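Local coordinates for tetracycline repressor protein class G (Acinetobacter baumannii, PDB 6RX9) that represses the tetracycline resistance gene tetA by binding its operator DNA through a helix-turn-helix region and loses affinity for that DNA when tetracycline binds, at residues Ala89-Arg94 with Leu146-Ser151; Leu4-Val9 with Trp43-Lys48; Leu84-Ala89 with Tyr140-Val145. One frame throughout, in Å; residues are numbered along the deposited sequence. Where two conformers were deposited one is given.

Overall arrangement
Along the chain, contact 2 closes first, inside the N-terminal DNA-binding region, where the start of helix 6-20 meets the loop between helices 38-42 and 48-59. Contacts 1 and 3 follow and alternate, because both pair helix 75-91 with helix 127-155. Their centres lie about 8 Å apart; they share Ala89 and are joined by a hydrogen bond between Gln148 OE1 and Arg87 NH2 and by Leu91 packing on Val145. Contact 2 stands apart, its centre about 24 Å from contact 1's and about 27 Å from contact 3's. The set samples the DNA-reading end and the core that forms the dimer and, by close similarity, holds the tetracycline site; their communication underlies induction in this repressor family.

Contact 1 (Ala89-Arg94 with Leu146-Ser151); sequences ALLSYR and LEQQAS
Gln149 stretches across from helix 127-155 and places its amide nitrogen among backbone carbonyls at the end of helix 75-91. Its CG lies beside its own backbone N (chi1 -76°) and the chain is extended beyond, which carries NE2 to the opposite backbone. There NE2 lies 3.0 Å from Leu90 O and 3.2 Å from Tyr93 O. Both bonds are weak, with N-H...O angles of 130° and 126°. A water adds a third link: it accepts from Gln149 NE2 at 2.9 Å and donates to Leu91 O at 2.7 Å. The two hydrogens of NE2 are thus spread over three acceptors, consistent with the bent angles. The other end of the amide is fixed too, since Gln149 OE1 accepts from Ala97 N, so the two ends together restrain the rotation of the group.

Leu91 supplies the apolar half. Its CD2 meets the CG methylene of Gln149 at 4.0 Å and also reaches the amide end of Gln148, with CD2 to NE2 at 3.9 Å. The Leu91 and Gln148 side chains cross at about a right angle, both leucine methyls lying near NE2. Gln148 has CG anti to the backbone N, and its OE1 bonds to Arg87 NH2, which fixes the amide beside the leucine. Within 89-94, the bond from Ser92 OG to Ala89 O holds the turn after the helix.

This contact joins the C-terminal end of helix 75-91 to the later part of helix 127-155. Tyr93 continues onto helix 6-20, touching Leu14, Leu17 and Asn18, while Leu90 packs on His100 of helix 96-102. On the dimer side of helix 127-155, Leu146 packs against Leu146 of the second subunit and Glu147 OE1 bonds to His139 NE2 of that subunit.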
loop_
_atom_site.group_PDB
_atom_site.type_symbol
_atom_site.label_atom_id
_atom_site.label_comp_id
_atom_site.label_asym_id
_atom_site.label_seq_id
_atom_site.Cartn_x
_atom_site.Cartn_y
_atom_site.Cartn_z
ATOM N N ALA A 89 -5.053 13.452 -1.929
ATOM C CA ALA A 89 -6.398 12.955 -1.549
ATOM C C ALA A 89 -6.297 12.022 -0.336
ATOM O O ALA A 89 -7.130 12.159 0.577
ATOM C CB ALA A 89 -7.046 12.251 -2.716
ATOM N N LEU A 90 -5.330 11.097 -0.330
ATOM C CA LEU A 90 -5.149 10.118 0.778
ATOM C C LEU A 90 -4.571 10.821 2.014
ATOM O O LEU A 90 -4.914 10.399 3.133
ATOM C CB LEU A 90 -4.253 8.961 0.318
ATOM C CG LEU A 90 -4.850 8.043 -0.750
ATOM C CD1 LEU A 90 -3.894 6.914 -1.087
ATOM C CD2 LEU A 90 -6.197 7.483 -0.309
ATOM N N LEU A 91 -3.738 11.852 1.830
ATOM C CA LEU A 91 -3.098 12.607 2.943
ATOM C C LEU A 91 -4.070 13.638 3.536
ATOM O O LEU A 91 -3.769 14.134 4.638
ATOM C CB LEU A 91 -1.826 13.302 2.445
ATOM C CG LEU A 91 -0.597 12.410 2.257
ATOM C CD1 LEU A 91 0.536 13.194 1.612
ATOM C CD2 LEU A 91 -0.137 11.813 3.580
ATOM N N SER A 92 -5.179 13.949 2.852
ATOM C CA SER A 92 -6.101 15.064 3.205
ATOM C C SER A 92 -6.852 14.768 4.511
ATOM O O SER A 92 -7.342 15.732 5.123
ATOM C CB SER A 92 -7.058 15.385 2.081
ATOM O OG SER A 92 -8.000 14.344 1.880
ATOM N N TYR A 93 -6.937 13.499 4.928
ATOM C CA TYR A 93 -7.628 13.089 6.179
ATOM C C TYR A 93 -6.816 12.023 6.920
ATOM O O TYR A 93 -6.175 11.166 6.280
ATOM C CB TYR A 93 -9.052 12.618 5.872
ATOM C CG TYR A 93 -9.982 13.749 5.521
ATOM C CD1 TYR A 93 -10.562 14.519 6.513
ATOM C CD2 TYR A 93 -10.242 14.088 4.202
ATOM C CE1 TYR A 93 -11.397 15.581 6.212
ATOM C CE2 TYR A 93 -11.079 15.145 3.883
ATOM C CZ TYR A 93 -11.657 15.894 4.892
ATOM O OH TYR A 93 -12.479 16.941 4.596
ATOM N N ARG A 94 -6.861 12.097 8.253
ATOM C CA ARG A 94 -6.288 11.094 9.187
ATOM C C ARG A 94 -6.720 9.692 8.738
ATOM O O ARG A 94 -7.915 9.507 8.437
ATOM C CB ARG A 94 -6.744 11.427 10.610
ATOM C CG ARG A 94 -6.170 10.525 11.689
ATOM C CD ARG A 94 -6.482 11.080 13.063
ATOM N NE ARG A 94 -5.979 10.219 14.121
ATOM C CZ ARG A 94 -6.089 10.470 15.421
ATOM N NH1 ARG A 94 -6.691 11.572 15.846
ATOM N NH2 ARG A 94 -5.593 9.615 16.296
ATOM N N LEU A 146 0.563 4.987 3.158
ATOM C CA LEU A 146 0.401 4.067 4.323
ATOM C C LEU A 146 1.580 4.260 5.286
ATOM O O LEU A 146 1.331 4.429 6.501
ATOM C CB LEU A 146 0.317 2.612 3.848
ATOM C CG LEU A 146 -1.054 2.142 3.365
ATOM C CD1 LEU A 146 -0.946 0.786 2.683
ATOM C CD2 LEU A 146 -2.054 2.076 4.514
ATOM N N GLU A 147 2.810 4.247 4.761
ATOM C CA GLU A 147 4.063 4.364 5.559
ATOM C C GLU A 147 4.146 5.760 6.193
ATOM O O GLU A 147 4.475 5.844 7.398
ATOM C CB GLU A 147 5.282 4.068 4.683
ATOM C CG GLU A 147 6.577 3.923 5.467
ATOM C CD GLU A 147 7.723 3.291 4.694
ATOM O OE1 GLU A 147 8.720 3.994 4.428
ATOM O OE2 GLU A 147 7.622 2.093 4.359
ATOM N N GLN A 148 3.859 6.810 5.417
ATOM C CA GLN A 148 3.920 8.225 5.875
ATOM C C GLN A 148 2.927 8.439 7.023
ATOM O O GLN A 148 3.318 9.049 8.034
ATOM C CB GLN A 148 3.624 9.189 4.725
ATOM C CG GLN A 148 3.714 10.655 5.132
ATOM C CD GLN A 148 3.809 11.594 3.955
ATOM O OE1 GLN A 148 4.112 11.195 2.833
ATOM N NE2 GLN A 148 3.557 12.868 4.210
ATOM N N GLN A 149 1.694 7.952 6.875
ATOM C CA GLN A 149 0.602 8.185 7.860
ATOM C C GLN A 149 0.824 7.323 9.110
ATOM O O GLN A 149 0.425 7.774 10.203
ATOM C CB GLN A 149 -0.760 7.948 7.209
ATOM C CG GLN A 149 -1.173 9.103 6.310
ATOM C CD GLN A 149 -2.574 8.970 5.768
ATOM O OE1 GLN A 149 -3.032 7.881 5.430
ATOM N NE2 GLN A 149 -3.259 10.095 5.658
ATOM N N ALA A 150 1.431 6.141 8.969
ATOM C CA ALA A 150 1.795 5.254 10.100
ATOM C C ALA A 150 2.827 5.959 10.992
ATOM O O ALA A 150 2.702 5.852 12.225
ATOM C CB ALA A 150 2.314 3.931 9.591
ATOM N N SER A 151 3.798 6.655 10.387
ATOM C CA SER A 151 4.857 7.439 11.078
ATOM C C SER A 151 4.230 8.575 11.894
ATOM O O SER A 151 4.664 8.776 13.044
ATOM C CB SER A 151 5.872 7.977 10.101
ATOM O OG SER A 151 6.464 6.928 9.351
HETATM O O HOH W 1 -2.340 12.755 6.421
#

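Contact 2 (Leu4-Val9 with Trp43-Lys48); sequences LDKGTV and WHFQNK
The one direct hydrogen bond between Leu4-Val9 and Trp43-Lys48 runs from His44 NE2 to Leu4 O, at 2.9 Å. The oxygen lies in the imidazole plane, whereas NE2 stands above the carbonyl plane of Leu4; the N-H...O angle of 139° makes the bond bent.

Ring packing comes second. Val9 CG2 sits over one face of the His44 ring in a CH-pi contact, 4.0 Å from the centroid and 18° off the normal. Trp43 CE3 lies over the opposite face, so the imidazole is held between a methyl and an indole edge carbon. The CG of His44 is beside its backbone N (chi1 -65°), which turns the ring toward the start of helix 6-20, where CE1 comes within 3.3 Å of Lys6 N.

Apolar contacts extend to Phe45. Val9 uses its other methyl, CG1, at the edge of that ring, 3.7 Å from CE2. The extended Lys6 chain crosses Phe45 at about a right angle, CE lying 3.8 Å from CZ. Phe45 packs onward against Ala50, Leu51 and Ala54 of helix 48-59.

Capping bonds shape the helix start itself: Asp5 at the N-cap accepts on OD1 from both Thr8 N, at 3.0 Å, and Thr8 OG1.

His44 and Phe45 lie at the end of the region assigned, by close similarity, to the helix-turn-helix motif. The contact thus ties the first helix, 6-20, to the end of that motif, as in the three-helix DNA-binding domain of TetR-family repressors.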
loop_
_atom_site.group_PDB
_atom_site.type_symbol
_atom_site.label_atom_id
_atom_site.label_comp_id
_atom_site.label_asym_id
_atom_site.label_seq_id
_atom_site.Cartn_x
_atom_site.Cartn_y
_atom_site.Cartn_z
ATOM N N LEU A 4 -32.196 15.279 6.792
ATOM C CA LEU A 4 -30.767 14.881 6.905
ATOM C C LEU A 4 -30.375 14.084 5.656
ATOM O O LEU A 4 -30.944 12.994 5.461
ATOM C CB LEU A 4 -30.582 14.047 8.176
ATOM C CG LEU A 4 -29.156 13.582 8.466
ATOM C CD1 LEU A 4 -28.291 14.746 8.918
ATOM C CD2 LEU A 4 -29.147 12.473 9.509
ATOM N N ASP A 5 -29.445 14.601 4.847
ATOM C CA ASP A 5 -28.998 13.946 3.587
ATOM C C ASP A 5 -27.552 13.453 3.742
ATOM O O ASP A 5 -26.847 13.916 4.665
ATOM C CB ASP A 5 -29.206 14.851 2.367
ATOM C CG ASP A 5 -28.399 16.138 2.346
ATOM O OD1 ASP A 5 -27.358 16.203 3.031
ATOM O OD2 ASP A 5 -28.817 17.065 1.624
ATOM N N LYS A 6 -27.145 12.536 2.862
ATOM C CA LYS A 6 -25.841 11.820 2.919
ATOM C C LYS A 6 -24.687 12.831 2.918
ATOM O O LYS A 6 -23.700 12.605 3.653
ATOM C CB LYS A 6 -25.735 10.847 1.742
ATOM C CG LYS A 6 -24.543 9.903 1.783
ATOM C CD LYS A 6 -24.645 8.789 0.769
ATOM C CE LYS A 6 -23.561 7.746 0.918
ATOM N NZ LYS A 6 -23.738 6.632 -0.044
ATOM N N GLY A 7 -24.798 13.898 2.121
ATOM C CA GLY A 7 -23.780 14.963 2.027
ATOM C C GLY A 7 -23.506 15.600 3.380
ATOM O O GLY A 7 -22.325 15.767 3.729
ATOM N N THR A 8 -24.561 15.925 4.132
ATOM C CA THR A 8 -24.473 16.558 5.474
ATOM C C THR A 8 -23.845 15.569 6.465
ATOM O O THR A 8 -23.010 16.006 7.278
ATOM C CB THR A 8 -25.848 17.043 5.951
ATOM O OG1 THR A 8 -26.418 17.852 4.922
ATOM C CG2 THR A 8 -25.771 17.832 7.240
ATOM N N VAL A 9 -24.222 14.288 6.380
ATOM C CA VAL A 9 -23.731 13.192 7.272
ATOM C C VAL A 9 -22.217 13.016 7.076
ATOM O O VAL A 9 -21.486 12.977 8.085
ATOM C CB VAL A 9 -24.487 11.873 7.014
ATOM C CG1 VAL A 9 -23.880 10.708 7.783
ATOM C CG2 VAL A 9 -25.970 11.998 7.337
ATOM N N TRP A 43 -30.571 5.045 8.732
ATOM C CA TRP A 43 -31.135 5.069 7.354
ATOM C C TRP A 43 -30.010 5.198 6.317
ATOM O O TRP A 43 -30.112 4.548 5.256
ATOM C CB TRP A 43 -32.156 6.205 7.203
ATOM C CG TRP A 43 -32.850 6.214 5.876
ATOM C CD1 TRP A 43 -33.952 5.493 5.532
ATOM C CD2 TRP A 43 -32.478 6.960 4.701
ATOM N NE1 TRP A 43 -34.303 5.745 4.235
ATOM C CE2 TRP A 43 -33.420 6.641 3.697
ATOM C CE3 TRP A 43 -31.455 7.866 4.397
ATOM C CZ2 TRP A 43 -33.364 7.193 2.418
ATOM C CZ3 TRP A 43 -31.401 8.411 3.131
ATOM C CH2 TRP A 43 -32.344 8.079 2.156
ATOM N N HIS A 44 -28.996 6.018 6.609
ATOM C CA HIS A 44 -27.816 6.266 5.734
ATOM C C HIS A 44 -26.801 5.123 5.872
ATOM O O HIS A 44 -26.353 4.605 4.832
ATOM C CB HIS A 44 -27.172 7.620 6.065
ATOM C CG HIS A 44 -28.043 8.796 5.784
ATOM N ND1 HIS A 44 -28.174 9.326 4.518
ATOM C CD2 HIS A 44 -28.813 9.551 6.596
ATOM C CE1 HIS A 44 -28.998 10.354 4.560
ATOM N NE2 HIS A 44 -29.406 10.512 5.824
ATOM N N PHE A 45 -26.432 4.762 7.105
ATOM C CA PHE A 45 -25.388 3.744 7.404
ATOM C C PHE A 45 -25.824 2.882 8.589
ATOM O O PHE A 45 -26.014 3.437 9.684
ATOM C CB PHE A 45 -24.050 4.427 7.690
ATOM C CG PHE A 45 -23.628 5.399 6.621
ATOM C CD1 PHE A 45 -23.173 4.943 5.394
ATOM C CD2 PHE A 45 -23.711 6.767 6.830
ATOM C CE1 PHE A 45 -22.800 5.835 4.402
ATOM C CE2 PHE A 45 -23.344 7.658 5.833
ATOM C CZ PHE A 45 -22.890 7.190 4.622
ATOM N N GLN A 46 -25.963 1.572 8.371
ATOM C CA GLN A 46 -26.394 0.602 9.411
ATOM C C GLN A 46 -25.178 0.086 10.187
ATOM O O GLN A 46 -25.386 -0.527 11.248
ATOM C CB GLN A 46 -27.172 -0.560 8.793
ATOM C CG GLN A 46 -28.526 -0.146 8.226
ATOM C CD GLN A 46 -28.448 0.175 6.754
ATOM O OE1 GLN A 46 -28.172 -0.696 5.934
ATOM N NE2 GLN A 46 -28.704 1.427 6.407
ATOM N N ASN A 47 -23.958 0.319 9.690
ATOM C CA ASN A 47 -22.717 -0.159 10.358
ATOM C C ASN A 47 -21.527 0.721 9.958
ATOM O O ASN A 47 -21.633 1.482 8.971
ATOM C CB ASN A 47 -22.467 -1.640 10.060
ATOM C CG ASN A 47 -22.578 -1.971 8.587
ATOM O OD1 ASN A 47 -21.787 -1.492 7.779
ATOM N ND2 ASN A 47 -23.566 -2.776 8.227
ATOM N N LYS A 48 -20.435 0.614 10.718
ATOM C CA LYS A 48 -19.191 1.403 10.530
ATOM C C LYS A 48 -18.591 1.093 9.154
ATOM O O LYS A 48 -18.063 2.027 8.532
ATOM C CB LYS A 48 -18.192 1.084 11.646
ATOM C CG LYS A 48 -16.868 1.827 11.562
ATOM C CD LYS A 48 -16.019 1.656 12.799
ATOM C CE LYS A 48 -14.678 2.347 12.692
ATOM N NZ LYS A 48 -13.980 2.366 13.998
#

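Contact 3 (Leu84-Ala89 with Tyr140-Val145); sequences LSFRTA and YVVGSV
Arg87 runs past Val141 and Val145 of helix 127-155 and can be followed outward. Its CB is 4.1 Å from Val141 CG1, the methyl that also comes within 3.7 Å of Arg87 N. CG, anti to the backbone N (chi1 177°), meets Val145 CG2 at 3.9 Å. The chain stays extended to NE, which donates to a water at 2.9 Å lying in the guanidinium plane at its edge. That water is 2.8 Å from Ser144 OG, bridging the two helices. At the tip, NH1 forms a salt bridge with Asp185 OD1 and NH2 keeps its hydrogen bond to Gln148, so NE and both terminal nitrogens of this buried cation have polar partners.

Phe86 packs beside it. Its CD2 touches Val141 CG1 at 3.5 Å, and its CZ meets Val142 CG2 at 3.8 Å; thus Val141 CG1 is shared between the phenyl ring and the start of Arg87.

The local helix axes approach to 9.7 Å and run in broadly the same direction, crossing at -34°. Beyond Phe86 lie Arg63, in a cation-pi contact, and His100, edge-to-face and probably a magnesium ligand. Helix 185-202 covers the arginine side through Phe188, and across the dimer interface Val142 packs on Leu146 of the second subunit.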
loop_
_atom_site.group_PDB
_atom_site.type_symbol
_atom_site.label_atom_id
_atom_site.label_comp_id
_atom_site.label_asym_id
_atom_site.label_seq_id
_atom_site.Cartn_x
_atom_site.Cartn_y
_atom_site.Cartn_z
ATOM N N LEU A 84 0.198 12.659 -7.959
ATOM C CA LEU A 84 0.320 13.717 -6.915
ATOM C C LEU A 84 -1.059 14.031 -6.318
ATOM O O LEU A 84 -1.145 14.243 -5.092
ATOM C CB LEU A 84 0.971 14.965 -7.521
ATOM C CG LEU A 84 2.468 14.844 -7.808
ATOM C CD1 LEU A 84 2.925 15.927 -8.772
ATOM C CD2 LEU A 84 3.277 14.900 -6.520
ATOM N N SER A 85 -2.099 14.058 -7.161
ATOM C CA SER A 85 -3.511 14.316 -6.770
ATOM C C SER A 85 -4.029 13.169 -5.891
ATOM O O SER A 85 -4.731 13.457 -4.900
ATOM C CB SER A 85 -4.385 14.520 -7.983
ATOM O OG SER A 85 -4.594 13.298 -8.677
ATOM N N PHE A 86 -3.703 11.923 -6.250
ATOM C CA PHE A 86 -4.076 10.704 -5.483
ATOM C C PHE A 86 -3.402 10.756 -4.104
ATOM O O PHE A 86 -4.080 10.505 -3.092
ATOM C CB PHE A 86 -3.724 9.441 -6.277
ATOM C CG PHE A 86 -4.174 8.131 -5.673
ATOM C CD1 PHE A 86 -5.332 8.044 -4.911
ATOM C CD2 PHE A 86 -3.457 6.968 -5.906
ATOM C CE1 PHE A 86 -5.740 6.831 -4.376
ATOM C CE2 PHE A 86 -3.865 5.756 -5.369
ATOM C CZ PHE A 86 -5.004 5.690 -4.601
ATOM N N ARG A 87 -2.113 11.106 -4.057
ATOM C CA ARG A 87 -1.346 11.225 -2.787
ATOM C C ARG A 87 -1.984 12.299 -1.894
ATOM O O ARG A 87 -2.198 12.023 -0.697
ATOM C CB ARG A 87 0.124 11.552 -3.058
ATOM C CG ARG A 87 0.941 11.746 -1.789
ATOM C CD ARG A 87 2.390 12.035 -2.089
ATOM N NE ARG A 87 3.196 12.120 -0.878
ATOM C CZ ARG A 87 3.874 13.190 -0.476
ATOM N NH1 ARG A 87 3.866 14.306 -1.189
ATOM N NH2 ARG A 87 4.577 13.136 0.642
ATOM N N THR A 88 -2.278 13.475 -2.454
ATOM C CA THR A 88 -2.900 14.618 -1.733
ATOM C C THR A 88 -4.244 14.171 -1.143
ATOM O O THR A 88 -4.495 14.481 0.035
ATOM C CB THR A 88 -3.057 15.838 -2.650
ATOM O OG1 THR A 88 -1.776 16.117 -3.211
ATOM C CG2 THR A 88 -3.576 17.059 -1.923
ATOM N N ALA A 89 -5.053 13.452 -1.929
ATOM C CA ALA A 89 -6.398 12.955 -1.549
ATOM C C ALA A 89 -6.297 12.022 -0.336
ATOM O O ALA A 89 -7.130 12.159 0.577
ATOM C CB ALA A 89 -7.046 12.251 -2.716
ATOM N N TYR A 140 2.209 2.208 -5.926
ATOM C CA TYR A 140 3.318 3.004 -5.339
ATOM C C TYR A 140 2.750 4.059 -4.377
ATOM O O TYR A 140 3.251 4.165 -3.243
ATOM C CB TYR A 140 4.185 3.645 -6.428
ATOM C CG TYR A 140 5.182 4.629 -5.880
ATOM C CD1 TYR A 140 6.283 4.197 -5.156
ATOM C CD2 TYR A 140 5.004 5.994 -6.034
ATOM C CE1 TYR A 140 7.192 5.094 -4.620
ATOM C CE2 TYR A 140 5.905 6.904 -5.505
ATOM C CZ TYR A 140 7.001 6.453 -4.790
ATOM O OH TYR A 140 7.896 7.339 -4.267
ATOM N N VAL A 141 1.724 4.804 -4.801
ATOM C CA VAL A 141 1.138 5.922 -4.003
ATOM C C VAL A 141 0.553 5.352 -2.702
ATOM O O VAL A 141 0.839 5.911 -1.634
ATOM C CB VAL A 141 0.085 6.713 -4.802
ATOM C CG1 VAL A 141 -0.691 7.669 -3.910
ATOM C CG2 VAL A 141 0.715 7.466 -5.965
ATOM N N VAL A 142 -0.237 4.283 -2.792
ATOM C CA VAL A 142 -0.890 3.648 -1.609
ATOM C C VAL A 142 0.200 3.211 -0.624
ATOM O O VAL A 142 0.095 3.576 0.558
ATOM C CB VAL A 142 -1.808 2.482 -2.017
ATOM C CG1 VAL A 142 -2.215 1.637 -0.820
ATOM C CG2 VAL A 142 -3.031 2.982 -2.768
ATOM N N GLY A 143 1.210 2.469 -1.094
ATOM C CA GLY A 143 2.329 2.005 -0.251
ATOM C C GLY A 143 3.007 3.162 0.463
ATOM O O GLY A 143 3.245 3.052 1.685
ATOM N N SER A 144 3.295 4.245 -0.269
ATOM C CA SER A 144 4.006 5.449 0.235
ATOM C C SER A 144 3.185 6.136 1.334
ATOM O O SER A 144 3.756 6.453 2.395
ATOM C CB SER A 144 4.325 6.404 -0.887
ATOM O OG SER A 144 4.839 7.618 -0.372
ATOM N N VAL A 145 1.891 6.363 1.097
ATOM C CA VAL A 145 1.032 7.144 2.037
ATOM C C VAL A 145 0.755 6.304 3.292
ATOM O O VAL A 145 0.740 6.898 4.391
ATOM C CB VAL A 145 -0.263 7.641 1.372
ATOM C CG1 VAL A 145 -1.108 8.429 2.359
ATOM C CG2 VAL A 145 0.028 8.484 0.134
HETATM O O HOH W 2 3.431 9.734 0.706
#